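Local structure of GTPase-activating protein skywalker (Drosophila melanogaster, 5HJQ) at residues A[164-168]-A[279-284]; A[246-251]-A[307-311]. The protein acts as a GTPase-activating protein for Rab35, binds phosphoinositides through its TBC domain, and regulates synaptic vesicle protein recycling through endosomal trafficking. One frame throughout, in Å; residues are numbered along the deposited sequence.

Contact 1 (A[164-168]-A[279-284])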
ATOM      1  N   CYS A 164      -7.662   5.855  -8.817  1.00 59.98           N
ATOM      2  CA  CYS A 164      -8.708   5.485  -7.875  1.00 66.70           C
ATOM      3  C   CYS A 164      -9.003   4.006  -8.064  1.00 63.67           C
ATOM      4  O   CYS A 164     -10.104   3.621  -8.458  1.00 66.47           O
ATOM      5  CB  CYS A 164      -9.961   6.336  -8.076  1.00 61.78           C
ATOM      6  SG  CYS A 164      -9.689   8.088  -7.715  1.00 72.11           S
ATOM      7  N   LEU A 165      -7.990   3.190  -7.791  1.00 59.52           N
ATOM      8  CA  LEU A 165      -8.028   1.755  -8.051  1.00 64.66           C
ATOM      9  C   LEU A 165      -9.128   1.059  -7.259  1.00 67.01           C
ATOM     10  O   LEU A 165      -9.108   1.057  -6.028  1.00 66.97           O
ATOM     11  CB  LEU A 165      -6.670   1.134  -7.724  1.00 61.22           C
ATOM     12  CG  LEU A 165      -5.492   1.771  -8.463  1.00 64.88           C
ATOM     13  CD1 LEU A 165      -4.165   1.330  -7.864  1.00 63.53           C
ATOM     14  CD2 LEU A 165      -5.549   1.435  -9.945  1.00 66.29           C
ATOM     15  N   PRO A 166     -10.095   0.465  -7.973  1.00 66.93           N
ATOM     16  CA  PRO A 166     -11.277  -0.170  -7.382  1.00 66.41           C
ATOM     17  C   PRO A 166     -11.089  -1.651  -7.063  1.00 69.91           C
ATOM     18  O   PRO A 166     -11.812  -2.182  -6.215  1.00 66.16           O
ATOM     19  CB  PRO A 166     -12.331   0.012  -8.472  1.00 68.17           C
ATOM     20  CG  PRO A 166     -11.539  -0.085  -9.741  1.00 66.17           C
ATOM     21  CD  PRO A 166     -10.166   0.488  -9.445  1.00 63.26           C
ATOM     22  N   TYR A 167     -10.136  -2.294  -7.734  1.00 64.39           N
ATOM     23  CA  TYR A 167      -9.915  -3.733  -7.610  1.00 63.75           C
ATOM     24  C   TYR A 167     -11.208  -4.515  -7.859  1.00 70.57           C
ATOM     25  O   TYR A 167     -11.806  -4.394  -8.926  1.00 77.29           O
ATOM     26  CB  TYR A 167      -9.327  -4.069  -6.236  1.00 66.16           C
ATOM     27  CG  TYR A 167      -8.054  -3.308  -5.935  1.00 65.61           C
ATOM     28  CD1 TYR A 167      -6.879  -3.582  -6.624  1.00 63.55           C
ATOM     29  CD2 TYR A 167      -8.029  -2.311  -4.966  1.00 65.53           C
ATOM     30  CE1 TYR A 167      -5.713  -2.884  -6.359  1.00 58.66           C
ATOM     31  CE2 TYR A 167      -6.866  -1.608  -4.693  1.00 61.49           C
ATOM     32  CZ  TYR A 167      -5.712  -1.902  -5.394  1.00 59.97           C
ATOM     33  OH  TYR A 167      -4.553  -1.213  -5.128  1.00 60.00           O
ATOM     34  N   HIS A 168     -11.649  -5.294  -6.878  1.00 71.58           N
ATOM     35  CA  HIS A 168     -12.809  -6.161  -7.071  1.00 70.22           C
ATOM     36  C   HIS A 168     -14.109  -5.558  -6.539  1.00 68.99           C
ATOM     37  O   HIS A 168     -15.131  -6.239  -6.480  1.00 69.62           O
ATOM     38  CB  HIS A 168     -12.567  -7.521  -6.409  1.00 66.96           C
ATOM     39  CG  HIS A 168     -11.408  -8.273  -6.984  1.00 71.78           C
ATOM     40  ND1 HIS A 168     -10.493  -8.943  -6.201  1.00 70.66           N
ATOM     41  CD2 HIS A 168     -11.014  -8.461  -8.266  1.00 77.81           C
ATOM     42  CE1 HIS A 168      -9.586  -9.512  -6.976  1.00 73.31           C
ATOM     43  NE2 HIS A 168      -9.879  -9.235  -8.233  1.00 75.13           N
ATOM     44  N   LEU A 279       0.680  -1.126  -5.632  1.00 57.27           N
ATOM     45  CA  LEU A 279      -0.764  -0.902  -5.584  1.00 61.92           C
ATOM     46  C   LEU A 279      -1.486  -1.115  -6.913  1.00 63.40           C
ATOM     47  O   LEU A 279      -2.682  -1.402  -6.928  1.00 63.85           O
ATOM     48  CB  LEU A 279      -1.060   0.513  -5.079  1.00 54.42           C
ATOM     49  CG  LEU A 279      -0.687   0.814  -3.627  1.00 60.06           C
ATOM     50  CD1 LEU A 279      -1.001   2.262  -3.273  1.00 57.84           C
ATOM     51  CD2 LEU A 279      -1.405  -0.144  -2.675  1.00 56.05           C
ATOM     52  N   ALA A 280      -0.771  -0.973  -8.024  1.00 57.92           N
ATOM     53  CA  ALA A 280      -1.404  -1.071  -9.338  1.00 58.05           C
ATOM     54  C   ALA A 280      -0.754  -2.120 -10.234  1.00 64.18           C
ATOM     55  O   ALA A 280      -1.047  -2.196 -11.428  1.00 68.34           O
ATOM     56  CB  ALA A 280      -1.388   0.288 -10.028  1.00 60.92           C
ATOM     57  N   GLY A 281       0.128  -2.929  -9.661  1.00 62.78           N
ATOM     58  CA  GLY A 281       0.811  -3.959 -10.420  1.00 63.75           C
ATOM     59  C   GLY A 281       0.603  -5.345  -9.844  1.00 63.00           C
ATOM     60  O   GLY A 281       0.022  -6.211 -10.495  1.00 61.46           O
ATOM     61  N   LEU A 282       1.087  -5.549  -8.621  1.00 57.48           N
ATOM     62  CA  LEU A 282       0.984  -6.840  -7.949  1.00 60.77           C
ATOM     63  C   LEU A 282      -0.456  -7.324  -7.914  1.00 63.57           C
ATOM     64  O   LEU A 282      -1.373  -6.525  -7.743  1.00 58.55           O
ATOM     65  CB  LEU A 282       1.534  -6.755  -6.523  1.00 59.00           C
ATOM     66  CG  LEU A 282       3.018  -6.429  -6.372  1.00 57.94           C
ATOM     67  CD1 LEU A 282       3.441  -6.535  -4.919  1.00 51.39           C
ATOM     68  CD2 LEU A 282       3.849  -7.353  -7.245  1.00 58.94           C
ATOM     69  N   PRO A 283      -0.658  -8.636  -8.087  1.00 64.93           N
ATOM     70  CA  PRO A 283      -2.007  -9.200  -8.020  1.00 60.93           C
ATOM     71  C   PRO A 283      -2.623  -8.983  -6.638  1.00 63.86           C
ATOM     72  O   PRO A 283      -1.882  -8.849  -5.661  1.00 63.68           O
ATOM     73  CB  PRO A 283      -1.782 -10.687  -8.311  1.00 64.41           C
ATOM     74  CG  PRO A 283      -0.449 -10.765  -8.983  1.00 61.70           C
ATOM     75  CD  PRO A 283       0.356  -9.666  -8.374  1.00 62.40           C
ATOM     76  N   PHE A 284      -3.951  -8.936  -6.571  1.00 65.04           N
ATOM     77  CA  PHE A 284      -4.675  -8.638  -5.334  1.00 60.97           C
ATOM     78  C   PHE A 284      -4.258  -9.543  -4.174  1.00 59.92           C
ATOM     79  O   PHE A 284      -4.049  -9.083  -3.054  1.00 58.89           O
ATOM     80  CB  PHE A 284      -6.182  -8.749  -5.586  1.00 66.20           C
ATOM     81  CG  PHE A 284      -7.029  -8.283  -4.442  1.00 67.96           C
ATOM     82  CD1 PHE A 284      -7.175  -6.933  -4.174  1.00 66.30           C
ATOM     83  CD2 PHE A 284      -7.676  -9.197  -3.632  1.00 62.82           C
ATOM     84  CE1 PHE A 284      -7.954  -6.503  -3.119  1.00 63.32           C
ATOM     85  CE2 PHE A 284      -8.454  -8.776  -2.573  1.00 69.02           C
ATOM     86  CZ  PHE A 284      -8.593  -7.425  -2.315  1.00 68.88           C
TER
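Leu165 sends CD1 toward the end of helix 274-279. There it lies 3.7 Å from CB of Ala280, an apolar touch, and 3.2 Å from O of Leu279. Its CB also lies over one face of the Tyr167 ring, toward the rim. The backbone O of Leu165 is tied to Ser202 OG on helix 197-204.

Tyr167 reaches across with its hydroxyl. A chi1 of -56° turns the ring away from its own carbonyl carbon, and this carries it past Leu165 to the helix end. OH gives a hydrogen bond of 2.6 Å to O of Leu279. The bond lies in the carbonyl plane, on a lone pair, with a C=O...O angle of 132°. Both partners belong to the all-helical Rab-GAP TBC domain, where a loop before helix 171-187 here meets the turn joining helices 274-279 and 284-297. A phenylalanine in place of Tyr167 would probably leave the Leu279 carbonyl without its hydroxyl donor across this contact.

Further back, CG of Tyr167 is 4.1 Å from CD1 of Phe284, and the two rings meet obliquely. His168 completes an aromatic cluster. Its ring turns an edge to the face of Phe284, with centroids 4.9 Å apart and planes at 63°. His168 ND1 stands over that face, toward the rim, while CE1 of His168 approaches CB of Phe284 at 3.8 Å.

Contact 2 (A[246-251]-A[307-311]); sequences IAKKHT and LVILN
Leu307 fits its two methyl branches against the end of helix 233-250, at a helix-helix crossing in the all-helical TBC domain. The short segments 246-250 and 307-311 cross at -51°, and their axes come within 10.7 Å.

Apolar contacts make up most of the interface. A chi1 of -59° swings Leu307 CG to the side of its backbone N, and with an extended chi2 this brings both branches to the other helix. CD1 lies 4.0 Å from CG2 of Ile246 and also touches CB of His250. CD2 rests on the backbone of Ala247, 3.9 Å from its CA. The side chains of Ile246 and Leu307 cross at about a right angle. CB of Ala247 meets CD2 of Leu307 and CD1 of Leu310. Leu310 CD1 also packs at 3.7 Å against CG2 of Thr251, and these side chains again cross nearly at right angles. Phe271 touches both Ala247 and Leu310. Ile246 and His250 also touch Leu360, a residue of the experimentally identified phosphoinositide-binding site. The contact thus lies next to that pocket, with the His250 side chain about 8 Å from the bound inositol trisphosphate.

Backbone bonds in the last turn of the first helix share one carbonyl between two donors. O of Ile246 accepts from both His250 N and Lys249 N, and Thr251 N bonds to O of Ala247.

The polar link joins buried Thr251 to exposed Asn311. Thr251 follows helix 233-250 directly. With chi1 at -173°, its hydroxyl points away from the backbone N and faces Asn311. The hydroxyl is the donor; the 2.5 Å from Thr251 OG1 to Asn311 OD1 is unusually short, so its exact length is doubtful.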
ATOM      1  N   ILE A 246      17.567   4.430  -1.056  1.00 61.59           N
ATOM      2  CA  ILE A 246      17.682   3.073  -0.530  1.00 58.91           C
ATOM      3  C   ILE A 246      17.962   2.079  -1.651  1.00 55.50           C
ATOM      4  O   ILE A 246      18.781   1.168  -1.508  1.00 57.85           O
ATOM      5  CB  ILE A 246      16.401   2.649   0.216  1.00 59.31           C
ATOM      6  CG1 ILE A 246      16.162   3.556   1.425  1.00 63.53           C
ATOM      7  CG2 ILE A 246      16.486   1.195   0.650  1.00 52.16           C
ATOM      8  CD1 ILE A 246      14.851   3.288   2.137  1.00 66.39           C
ATOM      9  N   ALA A 247      17.281   2.267  -2.773  1.00 50.94           N
ATOM     10  CA  ALA A 247      17.429   1.382  -3.917  1.00 53.55           C
ATOM     11  C   ALA A 247      18.806   1.518  -4.571  1.00 61.67           C
ATOM     12  O   ALA A 247      19.330   0.555  -5.130  1.00 59.16           O
ATOM     13  CB  ALA A 247      16.341   1.656  -4.920  1.00 55.86           C
ATOM     14  N   LYS A 248      19.391   2.710  -4.501  1.00 56.61           N
ATOM     15  CA  LYS A 248      20.716   2.934  -5.074  1.00 65.98           C
ATOM     16  C   LYS A 248      21.781   2.060  -4.413  1.00 63.91           C
ATOM     17  O   LYS A 248      22.773   1.705  -5.040  1.00 63.74           O
ATOM     18  CB  LYS A 248      21.111   4.410  -4.965  1.00 65.67           C
ATOM     19  CG  LYS A 248      20.642   5.272  -6.130  1.00 62.72           C
ATOM     20  CD  LYS A 248      20.978   6.739  -5.893  1.00 64.60           C
ATOM     21  CE  LYS A 248      20.582   7.614  -7.076  1.00 72.30           C
ATOM     22  NZ  LYS A 248      21.543   7.516  -8.218  1.00 74.73           N
ATOM     23  N   LYS A 249      21.569   1.702  -3.149  1.00 66.94           N
ATOM     24  CA  LYS A 249      22.526   0.847  -2.450  1.00 65.05           C
ATOM     25  C   LYS A 249      22.067  -0.615  -2.350  1.00 65.53           C
ATOM     26  O   LYS A 249      22.838  -1.528  -2.653  1.00 61.96           O
ATOM     27  CB  LYS A 249      22.820   1.401  -1.054  1.00 65.71           C
ATOM     28  CG  LYS A 249      23.683   2.654  -1.063  1.00 81.08           C
ATOM     29  CD  LYS A 249      24.835   2.552  -0.060  1.00 83.19           C
ATOM     30  CE  LYS A 249      25.582   3.875   0.081  1.00 81.52           C
ATOM     31  NZ  LYS A 249      26.227   4.310  -1.192  1.00 92.82           N
ATOM     32  N   HIS A 250      20.817  -0.839  -1.943  1.00 59.87           N
ATOM     33  CA  HIS A 250      20.335  -2.202  -1.706  1.00 58.91           C
ATOM     34  C   HIS A 250      19.949  -2.962  -2.975  1.00 57.45           C
ATOM     35  O   HIS A 250      19.938  -4.193  -2.985  1.00 54.67           O
ATOM     36  CB  HIS A 250      19.149  -2.188  -0.739  1.00 55.89           C
ATOM     37  CG  HIS A 250      19.553  -2.195   0.702  1.00 49.67           C
ATOM     38  ND1 HIS A 250      19.835  -3.358   1.387  1.00 53.29           N
ATOM     39  CD2 HIS A 250      19.729  -1.186   1.587  1.00 54.69           C
ATOM     40  CE1 HIS A 250      20.163  -3.065   2.632  1.00 58.27           C
ATOM     41  NE2 HIS A 250      20.106  -1.753   2.780  1.00 58.67           N
ATOM     42  N   THR A 251      19.630  -2.243  -4.044  1.00 62.17           N
ATOM     43  CA  THR A 251      19.412  -2.897  -5.329  1.00 62.67           C
ATOM     44  C   THR A 251      20.210  -2.153  -6.412  1.00 57.88           C
ATOM     45  O   THR A 251      19.727  -1.888  -7.515  1.00 57.00           O
ATOM     46  CB  THR A 251      17.893  -2.997  -5.670  1.00 63.49           C
ATOM     47  OG1 THR A 251      17.708  -3.787  -6.852  1.00 68.00           O
ATOM     48  CG2 THR A 251      17.245  -1.631  -5.850  1.00 54.08           C
ATOM     49  N   LEU A 307      12.029  -2.962  -3.199  1.00 50.08           N
ATOM     50  CA  LEU A 307      13.362  -3.509  -3.433  1.00 52.97           C
ATOM     51  C   LEU A 307      13.293  -4.890  -4.077  1.00 57.09           C
ATOM     52  O   LEU A 307      14.000  -5.171  -5.047  1.00 51.65           O
ATOM     53  CB  LEU A 307      14.147  -3.588  -2.122  1.00 47.25           C
ATOM     54  CG  LEU A 307      14.357  -2.280  -1.360  1.00 47.21           C
ATOM     55  CD1 LEU A 307      15.151  -2.529  -0.089  1.00 50.89           C
ATOM     56  CD2 LEU A 307      15.058  -1.248  -2.248  1.00 53.29           C
ATOM     57  N   VAL A 308      12.432  -5.742  -3.521  1.00 53.71           N
ATOM     58  CA  VAL A 308      12.262  -7.113  -3.992  1.00 47.54           C
ATOM     59  C   VAL A 308      11.827  -7.151  -5.448  1.00 50.55           C
ATOM     60  O   VAL A 308      12.384  -7.899  -6.251  1.00 58.46           O
ATOM     61  CB  VAL A 308      11.227  -7.879  -3.135  1.00 53.06           C
ATOM     62  CG1 VAL A 308      10.956  -9.255  -3.720  1.00 47.80           C
ATOM     63  CG2 VAL A 308      11.718  -8.001  -1.720  1.00 48.41           C
ATOM     64  N   ILE A 309      10.827  -6.341  -5.779  1.00 50.38           N
ATOM     65  CA  ILE A 309      10.344  -6.238  -7.150  1.00 55.89           C
ATOM     66  C   ILE A 309      11.478  -5.855  -8.101  1.00 57.78           C
ATOM     67  O   ILE A 309      11.619  -6.437  -9.179  1.00 55.53           O
ATOM     68  CB  ILE A 309       9.207  -5.205  -7.271  1.00 57.45           C
ATOM     69  CG1 ILE A 309       7.961  -5.691  -6.524  1.00 50.41           C
ATOM     70  CG2 ILE A 309       8.880  -4.930  -8.732  1.00 50.42           C
ATOM     71  CD1 ILE A 309       6.775  -4.761  -6.656  1.00 47.58           C
ATOM     72  N   LEU A 310      12.291  -4.887  -7.686  1.00 57.51           N
ATOM     73  CA  LEU A 310      13.414  -4.420  -8.496  1.00 57.72           C
ATOM     74  C   LEU A 310      14.453  -5.516  -8.728  1.00 59.46           C
ATOM     75  O   LEU A 310      14.979  -5.654  -9.832  1.00 64.69           O
ATOM     76  CB  LEU A 310      14.073  -3.203  -7.843  1.00 58.96           C
ATOM     77  CG  LEU A 310      13.303  -1.893  -8.010  1.00 58.05           C
ATOM     78  CD1 LEU A 310      13.870  -0.814  -7.109  1.00 54.31           C
ATOM     79  CD2 LEU A 310      13.340  -1.448  -9.462  1.00 58.00           C
ATOM     80  N   ASN A 311      14.749  -6.290  -7.686  1.00 59.94           N
ATOM     81  CA  ASN A 311      15.648  -7.432  -7.825  1.00 57.56           C
ATOM     82  C   ASN A 311      15.058  -8.506  -8.728  1.00 63.31           C
ATOM     83  O   ASN A 311      15.741  -9.028  -9.608  1.00 64.35           O
ATOM     84  CB  ASN A 311      15.981  -8.034  -6.459  1.00 56.47           C
ATOM     85  CG  ASN A 311      16.721  -7.069  -5.565  1.00 59.63           C
ATOM     86  OD1 ASN A 311      17.225  -6.049  -6.027  1.00 62.60           O
ATOM     87  ND2 ASN A 311      16.803  -7.390  -4.280  1.00 58.36           N
TER

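Overall arrangement
The centres of contacts 1 and 2 are 22 Å apart in the same all-helical TBC domain. Their segments alternate along the chain: 164-168, 246-251, 279-284, 307-311. The two contacts therefore interlock in sequence. Segment 279-284 also touches segment 307-311, through Leu282 CD2 and Ile309 CD1, which lie 4.0 Å apart. Helix 300-317 is the bridge, since Leu282 also touches its Val305. Contact 1 is a loop-to-turn contact near the surface, away from the annotated sites. Contact 2 is a buried helix crossing beside the phosphoinositide pocket, and its helix 300-317 also carries the binding residues Lys300 and Arg304.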